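Local structure of Sqt1 (Chaetomium thermophilum, 4ZOY) at residues 35-38 / 43-46; 81-86 / 128-133; 196-201 / 217-222; 352-357 / 362-367; 469-472 / 478-481. The protein probably acts as a dedicated WD40-propeller chaperone that captures a newly made ribosomal protein, most likely uL16 (Rpl10), during its synthesis for ribosome assembly. All blocks are in the same frame, centred on the assembly; numbering follows the deposited sequence.

Overall arrangement
All five contacts belong to one ring of four-stranded antiparallel blades, an eight-bladed WD40 propeller. Interactions 1 and 2 are neighbours, with centres 17 Å apart, and they touch: Lys-46 NZ forms salt bridges with Asp-86 OD1 and Glu-84 OE1, both 2.6 Å, tying two adjacent strands of one sheet. Interaction 5 lies in the blade that closes the ring, its nearest atoms about 8 Å from interaction 1 and about 9 Å from interaction 2. Interactions 2 and 4 stand on opposite sides of the chain's centre, their centres 42 Å apart. Interaction 3 also lies across from interaction 5, and their centres are 31 Å apart.

Interaction 1 (35-38 / 43-46); sequences GSEG and APGK
Gly-35 and Lys-46 form an antiparallel hydrogen-bonded pair, Gly-35 N giving to Lys-46 O at 2.9 Å and Lys-46 N returning to Gly-35 O at 3.2 Å, and next to them Ser-36 and Gly-45 make a non-hydrogen-bonded pair. Nearer the turn, Glu-37 N reaches Pro-44 O at 3.1 Å. Glu-37 then folds back over the second strand: its chain bends at chi2 (-70°), laying CG and the carboxylate obliquely across the root of Lys-46, with CD 3.4 Å from Lys-46 CB. Only the lysine's CB and CG are met here. The chain runs on, and its ammonium forms salt bridges with Asp-86 and Glu-84, while Glu-37 OE1 accepts from Lys-15 N. This is the hairpin between the second and third strands of a propeller blade, 30-36 and 45-51, where the pairing gives way to the connecting loop. At the end of the first strand the Ser-36 hydroxyl accepts the N-H of Gly-38, an ST turn. A water bridges the two sides, lying 3.0 Å from Ser-36 OG and donating to Ala-43 O at 2.9 Å. Beyond it, the Ala-43 methyl CB rests 3.3 Å from Gly-38 O.

Interaction 2 (81-86 / 128-133); sequences PIFEID and AQFKFL
Phe-83 and Phe-130 bring together the outermost strands of two consecutive propeller blades, 83-85 of one sheet and 129-136 of the next, with no hydrogen bond between them; the side chains meet by apolar packing alone. The aromatic part is a CH-pi contact. Phe-130 CB stands over the exact centre of the Phe-83 ring, 3.5 Å from the centroid and on the ring normal, so that each of the six ring carbons is about equally far from it. Because the methylene takes the middle of that face, the Phe-130 ring is displaced toward the Phe-83 CB. The two rings remain fairly parallel, with planes at 27°, but are slid so far apart that they barely overlap, and their centroids are 5.1 Å apart. The first torsion of Phe-83 (chi1 -170°) turns CG away from the backbone N and carries the ring to the next blade, where it also meets Tyr-117. The aliphatic part belongs to Ile-82. This residue and Phe-83 both face Val-49 in a classic beta bulge, with the result that two successive side chains point at strand 129-136 of the next blade. Val-49 itself also touches Phe-130, adding strand 45-51 to the seam. With CG1 held between the backbone N and the carbonyl carbon (chi1 67°), the isoleucine stretches its terminal methyl across the gap. There Ile-82 CD1 lies near the plane of the Phe-130 ring, 3.9 Å from CE1 at its edge, and 3.5 Å from Ala-128 CB.

Interaction 3 (196-201 / 217-222); sequences GAWSPD and YDVFGV
Trp-198 and Val-219 meet because their first torsions send them at one another: in the tryptophan CG lies opposite the carbonyl carbon (chi1 -66°) and the indole stands almost perpendicular to that branch (chi2 88°), pushing its six-membered ring outward, while in the valine chi1 of 171° spreads both methyls toward it. The end of the indole does all the touching. CZ3 comes within 3.8 Å of Val-219 CG2, and CH2 lies 4.0 Å from Val-219 CG1, so the two corner carbons fit against the fork of the valine. The Phe-220 side chain crosses that of the tryptophan at about a right angle, its CE2 4.0 Å from Trp-198 CZ3. Valine and phenylalanine are themselves packed together, with Val-219 CG1 3.6 Å above the middle of the Phe-220 ring, and act as one apolar surface. A type I turn from Asp-218 to Gly-221 lets two successive side chains face the same way; Gly-221 N closes it on Asp-218 O at 3.3 Å. On the tryptophan side, Ser-199 OG donates to Asp-201 OD1 at 2.7 Å, bracing the bend that follows strand 193-198. The indole nitrogen hydrogen-bonds to Ala-146 O of the preceding blade, and Val-168 of that blade touches both Trp-198 and Val-219. Here the end of the innermost strand of a WD40 blade is joined to the turn after its third strand, where Tyr-217 and Asp-218 occupy the place of the Trp-Asp pair that names the repeat.

Interaction 4 (352-357 / 362-367); sequences IAVFDT and ALRRHL
Val-354 O takes two backbone donors from the facing strand, Arg-364 N at 2.7 Å and Arg-365 N at 3.3 Å, and this double grip is the classic beta bulge that shifts the pairing by one residue. On one side of it Val-354 N gives to Arg-365 O at 2.8 Å, and Ile-352 and Leu-367 exchange N-H and C=O. On the other side Asp-356 N reaches Ala-362 O at 2.8 Å. The bulge also turns Arg-364 toward the facing strand, and its chain, extended from CG to NE, runs past Val-354 CG1 to the aspartate. NH1 donates to Asp-356 OD1 at 2.9 Å, a fairly straight salt bridge. The oxygen lies in the guanidinium plane and is met on its syn side, yet the two flat groups are turned 57° apart, so one nitrogen carries the bond. Asp-356 OD2 is paired with Arg-359, so two positive charges probably stabilise the carboxylate. Arg-364 NH2 gives to Arg-410 O, and NE has weak bonds to Leu-409 O and Gly-411 O. Leu-363 O, beside the bulge, is bonded to Thr-413 OG1. On the side of the sheet that bears Ala-353 and Phe-355, Leu-363 CD1 lies 3.9 Å from Phe-355 CE1. This bulged hairpin pairs the third strand of a WD40 propeller blade with its outermost one, and Arg-364 reaches from it to the loop of the following blade.

Interaction 5 (469-472 / 478-481); sequences IVTV and VLVF
Ile-469 and Phe-481 exchange two straight backbone bonds, Ile-469 N to Phe-481 O at 2.9 Å and Phe-481 N to Ile-469 O at 2.8 Å. Two residues along, Thr-471 N gives to Leu-479 O at 2.9 Å, but the return bond from Leu-479 N to Thr-471 O is weak and bent. The threonine side chain offers a second acceptor: chi1 of 60° puts OG1 between its own N and carbonyl carbon, where Leu-479 N also reaches it, at 3.2 Å. The same hydroxyl is hydrogen-bonded to His-448 NE2, a threonine-histidine pair consistent with the hydrogen-bond network of WD40 blades. The remaining branch of Thr-471 is set by the same torsion: CG2 touches the rim of the Phe-481 ring, 3.8 Å from CE2 and near the ring plane, the two side chains crossing at about a right angle. On the opposite face of the sheet the valines mesh. Val-470 CG1 meets Val-478 CG1 diagonally at 3.6 Å, with Val-472 CG1 a little farther from Val-478 CG2, and Val-470 CG2 approaches Val-480 CG2 at 4.3 Å. Ile-21 of strand 18-23, in the next blade, lies against Val-470 and Val-472. Within its own sheet the hairpin is flanked by strand 457-461 beyond 468-473 and, beyond 478-482, by the N-terminal strand 9-11, where Tyr-10 touches Leu-479, so the two ends of the chain share one blade and close the ring.

Interaction 1 (35-38 / 43-46)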
# COMPACT_ATOMS: atom_id res chain seq x y z
N GLY A 35 13.68 -4.47 5.55
CA GLY A 35 13.17 -4.83 6.85
C GLY A 35 14.16 -4.72 7.99
O GLY A 35 15.02 -3.82 8.01
N SER A 36 13.99 -5.64 8.94
CA SER A 36 14.74 -5.65 10.19
C SER A 36 15.82 -6.72 10.15
O SER A 36 15.62 -7.79 9.60
CB SER A 36 13.78 -5.90 11.35
OG SER A 36 14.50 -6.21 12.55
N GLU A 37 16.97 -6.43 10.75
CA GLU A 37 18.04 -7.41 10.79
C GLU A 37 18.09 -8.17 12.10
O GLU A 37 18.99 -8.99 12.31
CB GLU A 37 19.39 -6.75 10.53
CG GLU A 37 19.56 -6.29 9.09
CD GLU A 37 19.70 -7.44 8.11
OE1 GLU A 37 18.67 -8.05 7.73
OE2 GLU A 37 20.84 -7.74 7.70
N GLY A 38 17.12 -7.92 12.97
CA GLY A 38 17.06 -8.63 14.24
C GLY A 38 16.20 -7.93 15.27
O GLY A 38 15.67 -6.85 15.03
N ALA A 43 19.40 -3.40 16.57
CA ALA A 43 19.50 -4.07 15.27
C ALA A 43 19.19 -3.11 14.13
O ALA A 43 18.19 -2.39 14.17
CB ALA A 43 18.56 -5.27 15.22
N PRO A 44 20.07 -3.07 13.13
CA PRO A 44 19.91 -2.14 12.00
C PRO A 44 18.83 -2.60 11.03
O PRO A 44 18.31 -3.71 11.15
CB PRO A 44 21.28 -2.16 11.34
CG PRO A 44 21.81 -3.54 11.64
CD PRO A 44 21.29 -3.88 13.00
N GLY A 45 18.49 -1.72 10.10
CA GLY A 45 17.62 -2.10 9.00
C GLY A 45 18.47 -2.43 7.80
O GLY A 45 19.64 -2.06 7.72
N LYS A 46 17.88 -3.15 6.85
CA LYS A 46 18.59 -3.56 5.66
C LYS A 46 17.61 -3.68 4.51
O LYS A 46 16.48 -4.16 4.68
CB LYS A 46 19.30 -4.90 5.87
CG LYS A 46 20.10 -5.40 4.69
CD LYS A 46 21.43 -4.68 4.58
CE LYS A 46 22.35 -5.37 3.59
NZ LYS A 46 23.71 -4.75 3.57
O HOH W 1 15.74 -3.60 13.21

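Interaction 2 (81-86 / 128-133)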
# COMPACT_ATOMS: atom_id res chain seq x y z
N PRO A 81 21.07 -10.38 -4.92
CA PRO A 81 20.75 -8.95 -5.03
C PRO A 81 21.65 -8.21 -6.01
O PRO A 81 22.81 -8.56 -6.20
CB PRO A 81 20.97 -8.42 -3.61
CG PRO A 81 20.94 -9.62 -2.74
CD PRO A 81 21.48 -10.75 -3.56
N ILE A 82 21.10 -7.18 -6.64
CA ILE A 82 21.90 -6.32 -7.50
C ILE A 82 22.28 -5.02 -6.81
O ILE A 82 23.08 -4.24 -7.33
CB ILE A 82 21.16 -6.01 -8.82
CG1 ILE A 82 19.94 -5.13 -8.55
CG2 ILE A 82 20.77 -7.30 -9.54
CD1 ILE A 82 19.16 -4.82 -9.79
N PHE A 83 21.73 -4.79 -5.62
CA PHE A 83 22.06 -3.61 -4.83
C PHE A 83 21.71 -3.84 -3.38
O PHE A 83 20.78 -4.59 -3.07
CB PHE A 83 21.34 -2.37 -5.36
CG PHE A 83 21.81 -1.08 -4.74
CD1 PHE A 83 23.09 -0.60 -5.01
CD2 PHE A 83 20.98 -0.34 -3.90
CE1 PHE A 83 23.53 0.59 -4.45
CE2 PHE A 83 21.42 0.85 -3.34
CZ PHE A 83 22.70 1.31 -3.61
N GLU A 84 22.45 -3.20 -2.48
CA GLU A 84 22.19 -3.28 -1.05
C GLU A 84 21.88 -1.90 -0.50
O GLU A 84 22.58 -0.93 -0.80
CB GLU A 84 23.37 -3.90 -0.31
CG GLU A 84 23.63 -5.35 -0.67
CD GLU A 84 24.65 -6.01 0.24
OE1 GLU A 84 24.81 -5.56 1.39
OE2 GLU A 84 25.27 -7.00 -0.20
N ILE A 85 20.83 -1.82 0.31
CA ILE A 85 20.45 -0.56 0.93
C ILE A 85 20.93 -0.51 2.37
O ILE A 85 20.37 -1.17 3.24
CB ILE A 85 18.92 -0.35 0.89
CG1 ILE A 85 18.42 -0.42 -0.56
CG2 ILE A 85 18.56 0.98 1.54
CD1 ILE A 85 16.89 -0.49 -0.65
N ASP A 86 21.99 0.27 2.61
CA ASP A 86 22.56 0.42 3.93
C ASP A 86 22.35 1.83 4.47
O ASP A 86 22.07 2.75 3.71
CB ASP A 86 24.06 0.11 3.91
CG ASP A 86 24.35 -1.34 3.54
OD1 ASP A 86 23.71 -2.24 4.11
OD2 ASP A 86 25.22 -1.57 2.67
N ALA A 128 20.19 -2.13 -14.16
CA ALA A 128 20.07 -1.34 -12.94
C ALA A 128 21.34 -0.89 -12.20
O ALA A 128 22.12 -1.70 -11.72
CB ALA A 128 19.17 -2.08 -11.97
N GLN A 129 21.48 0.43 -12.10
CA GLN A 129 22.47 1.08 -11.25
C GLN A 129 21.76 1.98 -10.23
O GLN A 129 20.74 2.60 -10.54
CB GLN A 129 23.45 1.90 -12.09
CG GLN A 129 24.48 1.06 -12.84
CD GLN A 129 25.68 0.73 -11.97
OE1 GLN A 129 26.53 1.59 -11.73
NE2 GLN A 129 25.75 -0.51 -11.50
N PHE A 130 22.31 2.05 -9.02
CA PHE A 130 21.70 2.80 -7.93
C PHE A 130 22.73 3.67 -7.24
O PHE A 130 23.81 3.20 -6.87
CB PHE A 130 21.04 1.84 -6.92
CG PHE A 130 20.03 0.93 -7.54
CD1 PHE A 130 20.42 -0.25 -8.15
CD2 PHE A 130 18.68 1.26 -7.53
CE1 PHE A 130 19.49 -1.09 -8.73
CE2 PHE A 130 17.75 0.42 -8.11
CZ PHE A 130 18.15 -0.75 -8.72
N LYS A 131 22.40 4.95 -7.06
CA LYS A 131 23.34 5.88 -6.44
C LYS A 131 22.69 6.69 -5.33
O LYS A 131 21.74 7.44 -5.57
CB LYS A 131 23.92 6.82 -7.50
CG LYS A 131 24.89 7.84 -6.93
CD LYS A 131 25.48 8.71 -8.02
CE LYS A 131 26.32 9.84 -7.43
NZ LYS A 131 27.25 9.34 -6.39
N PHE A 132 23.22 6.56 -4.12
CA PHE A 132 22.74 7.34 -2.99
C PHE A 132 22.90 8.83 -3.26
O PHE A 132 23.95 9.28 -3.72
CB PHE A 132 23.48 6.94 -1.71
CG PHE A 132 23.13 7.80 -0.53
CD1 PHE A 132 21.88 7.72 0.06
CD2 PHE A 132 24.05 8.69 -0.01
CE1 PHE A 132 21.56 8.50 1.15
CE2 PHE A 132 23.73 9.48 1.08
CZ PHE A 132 22.48 9.39 1.66
N LEU A 133 21.86 9.61 -2.98
CA LEU A 133 21.88 11.04 -3.24
C LEU A 133 21.75 11.88 -1.98
O LEU A 133 22.47 12.86 -1.80
CB LEU A 133 20.77 11.43 -4.21
CG LEU A 133 20.83 10.88 -5.63
CD1 LEU A 133 19.79 11.59 -6.48
CD2 LEU A 133 22.23 11.04 -6.23

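Interaction 3 (196-201 / 217-222)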
# COMPACT_ATOMS: atom_id res chain seq x y z
N GLY A 196 -1.93 6.41 4.15
CA GLY A 196 -2.18 7.50 3.22
C GLY A 196 -2.48 7.00 1.83
O GLY A 196 -2.01 5.93 1.42
N ALA A 197 -3.27 7.77 1.09
CA ALA A 197 -3.60 7.45 -0.29
C ALA A 197 -3.86 8.72 -1.07
O ALA A 197 -4.56 9.62 -0.61
CB ALA A 197 -4.82 6.53 -0.35
N TRP A 198 -3.29 8.77 -2.26
CA TRP A 198 -3.57 9.90 -3.14
C TRP A 198 -4.85 9.69 -3.91
O TRP A 198 -5.23 8.56 -4.21
CB TRP A 198 -2.44 10.07 -4.15
CG TRP A 198 -1.10 10.48 -3.59
CD1 TRP A 198 -0.11 9.65 -3.12
CD2 TRP A 198 -0.57 11.81 -3.51
NE1 TRP A 198 0.98 10.38 -2.72
CE2 TRP A 198 0.72 11.71 -2.95
CE3 TRP A 198 -1.07 13.07 -3.83
CZ2 TRP A 198 1.52 12.84 -2.72
CZ3 TRP A 198 -0.28 14.18 -3.60
CH2 TRP A 198 1.00 14.06 -3.06
N SER A 199 -5.51 10.79 -4.27
CA SER A 199 -6.53 10.70 -5.31
C SER A 199 -5.86 10.35 -6.65
O SER A 199 -4.68 10.64 -6.84
CB SER A 199 -7.31 12.02 -5.41
OG SER A 199 -6.45 13.12 -5.74
N PRO A 200 -6.60 9.74 -7.57
CA PRO A 200 -6.01 9.34 -8.86
C PRO A 200 -5.39 10.50 -9.65
O PRO A 200 -4.41 10.26 -10.36
CB PRO A 200 -7.19 8.73 -9.61
CG PRO A 200 -8.06 8.18 -8.51
CD PRO A 200 -7.97 9.20 -7.40
N ASP A 201 -5.91 11.72 -9.52
CA ASP A 201 -5.29 12.84 -10.21
C ASP A 201 -4.08 13.40 -9.47
O ASP A 201 -3.42 14.33 -9.93
CB ASP A 201 -6.31 13.96 -10.50
CG ASP A 201 -6.88 14.61 -9.24
OD1 ASP A 201 -6.40 14.37 -8.12
OD2 ASP A 201 -7.84 15.41 -9.39
N TYR A 217 -5.48 16.48 2.17
CA TYR A 217 -4.70 17.69 1.94
C TYR A 217 -4.74 18.16 0.51
O TYR A 217 -4.63 17.37 -0.43
CB TYR A 217 -3.23 17.49 2.34
CG TYR A 217 -3.07 16.81 3.68
CD1 TYR A 217 -3.24 17.51 4.87
CD2 TYR A 217 -2.75 15.47 3.74
CE1 TYR A 217 -3.10 16.87 6.09
CE2 TYR A 217 -2.61 14.82 4.94
CZ TYR A 217 -2.79 15.52 6.11
OH TYR A 217 -2.65 14.86 7.31
N ASP A 218 -4.87 19.48 0.36
CA ASP A 218 -4.77 20.16 -0.93
C ASP A 218 -3.30 20.40 -1.28
O ASP A 218 -2.79 21.51 -1.14
CB ASP A 218 -5.52 21.50 -0.86
CG ASP A 218 -5.48 22.27 -2.16
OD1 ASP A 218 -5.49 21.66 -3.24
OD2 ASP A 218 -5.47 23.53 -2.08
N VAL A 219 -2.63 19.34 -1.73
CA VAL A 219 -1.16 19.34 -1.73
C VAL A 219 -0.55 20.41 -2.64
O VAL A 219 0.48 21.01 -2.30
CB VAL A 219 -0.64 17.95 -2.13
CG1 VAL A 219 0.87 17.97 -2.35
CG2 VAL A 219 -1.00 16.94 -1.04
N PHE A 220 -1.19 20.66 -3.78
CA PHE A 220 -0.63 21.58 -4.76
C PHE A 220 -1.41 22.88 -4.90
O PHE A 220 -1.19 23.63 -5.85
CB PHE A 220 -0.50 20.88 -6.10
CG PHE A 220 0.38 19.66 -6.05
CD1 PHE A 220 1.76 19.78 -5.97
CD2 PHE A 220 -0.17 18.40 -6.04
CE1 PHE A 220 2.57 18.65 -5.90
CE2 PHE A 220 0.63 17.26 -5.97
CZ PHE A 220 2.00 17.39 -5.89
N GLY A 221 -2.33 23.14 -3.97
CA GLY A 221 -2.98 24.44 -3.87
C GLY A 221 -4.15 24.64 -4.81
O GLY A 221 -4.73 25.74 -4.87
N VAL A 222 -4.52 23.61 -5.57
CA VAL A 222 -5.58 23.74 -6.55
C VAL A 222 -6.93 23.96 -5.87
O VAL A 222 -7.71 24.84 -6.29
CB VAL A 222 -5.65 22.51 -7.46
CG1 VAL A 222 -6.86 22.59 -8.39
CG2 VAL A 222 -4.36 22.41 -8.28

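Interaction 4 (352-357 / 362-367)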
# COMPACT_ATOMS: atom_id res chain seq x y z
N ILE A 352 -12.45 -11.05 4.21
CA ILE A 352 -12.50 -9.98 3.22
C ILE A 352 -13.97 -9.70 3.01
O ILE A 352 -14.78 -10.63 2.94
CB ILE A 352 -11.82 -10.38 1.91
CG1 ILE A 352 -10.33 -10.65 2.15
CG2 ILE A 352 -12.06 -9.32 0.81
CD1 ILE A 352 -9.64 -11.30 0.97
N ALA A 353 -14.33 -8.43 2.90
CA ALA A 353 -15.70 -8.05 2.57
C ALA A 353 -15.70 -7.20 1.30
O ALA A 353 -14.79 -6.41 1.07
CB ALA A 353 -16.34 -7.31 3.73
N VAL A 354 -16.71 -7.41 0.47
CA VAL A 354 -16.81 -6.74 -0.82
C VAL A 354 -18.12 -5.97 -0.84
O VAL A 354 -19.18 -6.55 -0.57
CB VAL A 354 -16.75 -7.74 -1.98
CG1 VAL A 354 -16.79 -7.03 -3.34
CG2 VAL A 354 -15.49 -8.60 -1.86
N PHE A 355 -18.04 -4.69 -1.17
CA PHE A 355 -19.22 -3.82 -1.18
C PHE A 355 -19.47 -3.24 -2.58
O PHE A 355 -18.51 -2.93 -3.30
CB PHE A 355 -19.04 -2.68 -0.18
CG PHE A 355 -18.75 -3.14 1.22
CD1 PHE A 355 -19.78 -3.44 2.08
CD2 PHE A 355 -17.43 -3.28 1.66
CE1 PHE A 355 -19.53 -3.86 3.37
CE2 PHE A 355 -17.17 -3.72 2.96
CZ PHE A 355 -18.22 -4.01 3.82
N ASP A 356 -20.73 -3.07 -2.93
CA ASP A 356 -21.12 -2.50 -4.23
C ASP A 356 -21.23 -0.98 -4.17
O ASP A 356 -22.16 -0.42 -3.58
CB ASP A 356 -22.45 -3.12 -4.68
CG ASP A 356 -22.27 -4.45 -5.41
OD1 ASP A 356 -21.12 -4.94 -5.52
OD2 ASP A 356 -23.29 -5.00 -5.88
N THR A 357 -20.25 -0.29 -4.76
CA THR A 357 -20.12 1.15 -4.61
C THR A 357 -21.23 1.92 -5.33
O THR A 357 -21.44 3.09 -5.03
CB THR A 357 -18.75 1.64 -5.12
OG1 THR A 357 -18.66 1.41 -6.53
CG2 THR A 357 -17.63 0.88 -4.42
N ALA A 362 -23.88 -1.59 -0.52
CA ALA A 362 -24.50 -2.85 -0.13
C ALA A 362 -23.46 -3.96 -0.12
O ALA A 362 -22.50 -3.94 -0.90
CB ALA A 362 -25.64 -3.22 -1.07
N LEU A 363 -23.65 -4.93 0.75
CA LEU A 363 -22.72 -6.04 0.84
C LEU A 363 -22.89 -6.99 -0.33
O LEU A 363 -23.99 -7.50 -0.59
CB LEU A 363 -22.92 -6.79 2.15
CG LEU A 363 -22.02 -8.00 2.41
CD1 LEU A 363 -20.57 -7.55 2.49
CD2 LEU A 363 -22.44 -8.62 3.73
N ARG A 364 -21.80 -7.21 -1.07
CA ARG A 364 -21.80 -8.15 -2.18
C ARG A 364 -21.41 -9.54 -1.70
O ARG A 364 -22.01 -10.53 -2.07
CB ARG A 364 -20.84 -7.68 -3.27
CG ARG A 364 -21.02 -8.39 -4.60
CD ARG A 364 -19.93 -7.99 -5.59
NE ARG A 364 -20.15 -8.61 -6.89
CZ ARG A 364 -20.72 -8.00 -7.92
NH1 ARG A 364 -21.13 -6.74 -7.81
NH2 ARG A 364 -20.89 -8.64 -9.07
N ARG A 365 -20.38 -9.59 -0.87
CA ARG A 365 -19.89 -10.86 -0.37
C ARG A 365 -19.05 -10.66 0.88
O ARG A 365 -18.24 -9.74 0.96
CB ARG A 365 -19.06 -11.58 -1.44
CG ARG A 365 -18.76 -13.04 -1.10
CD ARG A 365 -18.42 -13.83 -2.35
NE ARG A 365 -18.51 -15.27 -2.13
CZ ARG A 365 -18.50 -16.18 -3.10
NH1 ARG A 365 -18.40 -15.79 -4.36
NH2 ARG A 365 -18.60 -17.47 -2.80
N HIS A 366 -19.25 -11.53 1.86
CA HIS A 366 -18.43 -11.57 3.05
C HIS A 366 -17.65 -12.87 3.01
O HIS A 366 -18.21 -13.95 3.25
CB HIS A 366 -19.31 -11.48 4.30
CG HIS A 366 -18.54 -11.33 5.58
ND1 HIS A 366 -19.15 -11.40 6.82
CD2 HIS A 366 -17.23 -11.09 5.82
CE1 HIS A 366 -18.25 -11.23 7.76
NE2 HIS A 366 -17.07 -11.03 7.19
N LEU A 367 -16.37 -12.78 2.67
CA LEU A 367 -15.50 -13.95 2.58
C LEU A 367 -14.89 -14.23 3.94
O LEU A 367 -13.78 -13.77 4.26
CB LEU A 367 -14.40 -13.74 1.53
CG LEU A 367 -14.85 -13.56 0.08
CD1 LEU A 367 -13.67 -13.14 -0.78
CD2 LEU A 367 -15.46 -14.84 -0.46

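Interaction 5 (469-472 / 478-481)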
# COMPACT_ATOMS: atom_id res chain seq x y z
N ILE A 469 4.14 -12.62 -8.64
CA ILE A 469 3.92 -12.04 -7.31
C ILE A 469 5.19 -12.19 -6.50
O ILE A 469 5.75 -13.28 -6.43
CB ILE A 469 2.74 -12.72 -6.59
CG1 ILE A 469 1.47 -12.62 -7.44
CG2 ILE A 469 2.54 -12.15 -5.19
CD1 ILE A 469 0.30 -13.40 -6.88
N VAL A 470 5.67 -11.09 -5.93
CA VAL A 470 6.81 -11.15 -5.03
C VAL A 470 6.35 -10.75 -3.65
O VAL A 470 5.68 -9.73 -3.48
CB VAL A 470 7.97 -10.25 -5.49
CG1 VAL A 470 9.20 -10.48 -4.60
CG2 VAL A 470 8.30 -10.52 -6.96
N THR A 471 6.69 -11.57 -2.66
CA THR A 471 6.20 -11.42 -1.29
C THR A 471 7.30 -11.07 -0.32
O THR A 471 8.48 -11.35 -0.56
CB THR A 471 5.54 -12.69 -0.79
OG1 THR A 471 6.51 -13.76 -0.83
CG2 THR A 471 4.34 -13.06 -1.65
N VAL A 472 6.91 -10.47 0.80
CA VAL A 472 7.84 -10.26 1.91
C VAL A 472 7.20 -10.83 3.17
O VAL A 472 6.00 -10.64 3.44
CB VAL A 472 8.21 -8.76 2.09
CG1 VAL A 472 9.04 -8.27 0.91
CG2 VAL A 472 6.97 -7.88 2.30
N VAL A 478 11.74 -13.75 1.21
CA VAL A 478 11.10 -13.14 0.04
C VAL A 478 10.84 -14.26 -0.96
O VAL A 478 11.77 -14.99 -1.30
CB VAL A 478 12.00 -12.07 -0.59
CG1 VAL A 478 11.39 -11.51 -1.88
CG2 VAL A 478 12.31 -10.95 0.42
N LEU A 479 9.59 -14.41 -1.41
CA LEU A 479 9.25 -15.48 -2.34
C LEU A 479 8.72 -14.93 -3.66
O LEU A 479 8.19 -13.82 -3.71
CB LEU A 479 8.21 -16.44 -1.74
CG LEU A 479 8.64 -17.23 -0.49
CD1 LEU A 479 7.55 -18.17 -0.04
CD2 LEU A 479 9.94 -17.99 -0.79
N VAL A 480 8.88 -15.71 -4.73
CA VAL A 480 8.35 -15.35 -6.04
C VAL A 480 7.37 -16.42 -6.47
O VAL A 480 7.69 -17.61 -6.43
CB VAL A 480 9.46 -15.23 -7.10
CG1 VAL A 480 8.84 -14.84 -8.44
CG2 VAL A 480 10.50 -14.21 -6.67
N PHE A 481 6.17 -16.01 -6.87
CA PHE A 481 5.12 -16.91 -7.31
C PHE A 481 4.69 -16.54 -8.73
O PHE A 481 4.82 -15.39 -9.14
CB PHE A 481 3.90 -16.84 -6.39
CG PHE A 481 4.17 -17.26 -4.97
CD1 PHE A 481 4.42 -18.59 -4.66
CD2 PHE A 481 4.12 -16.35 -3.93
CE1 PHE A 481 4.63 -18.99 -3.35
CE2 PHE A 481 4.33 -16.74 -2.61
CZ PHE A 481 4.59 -18.06 -2.32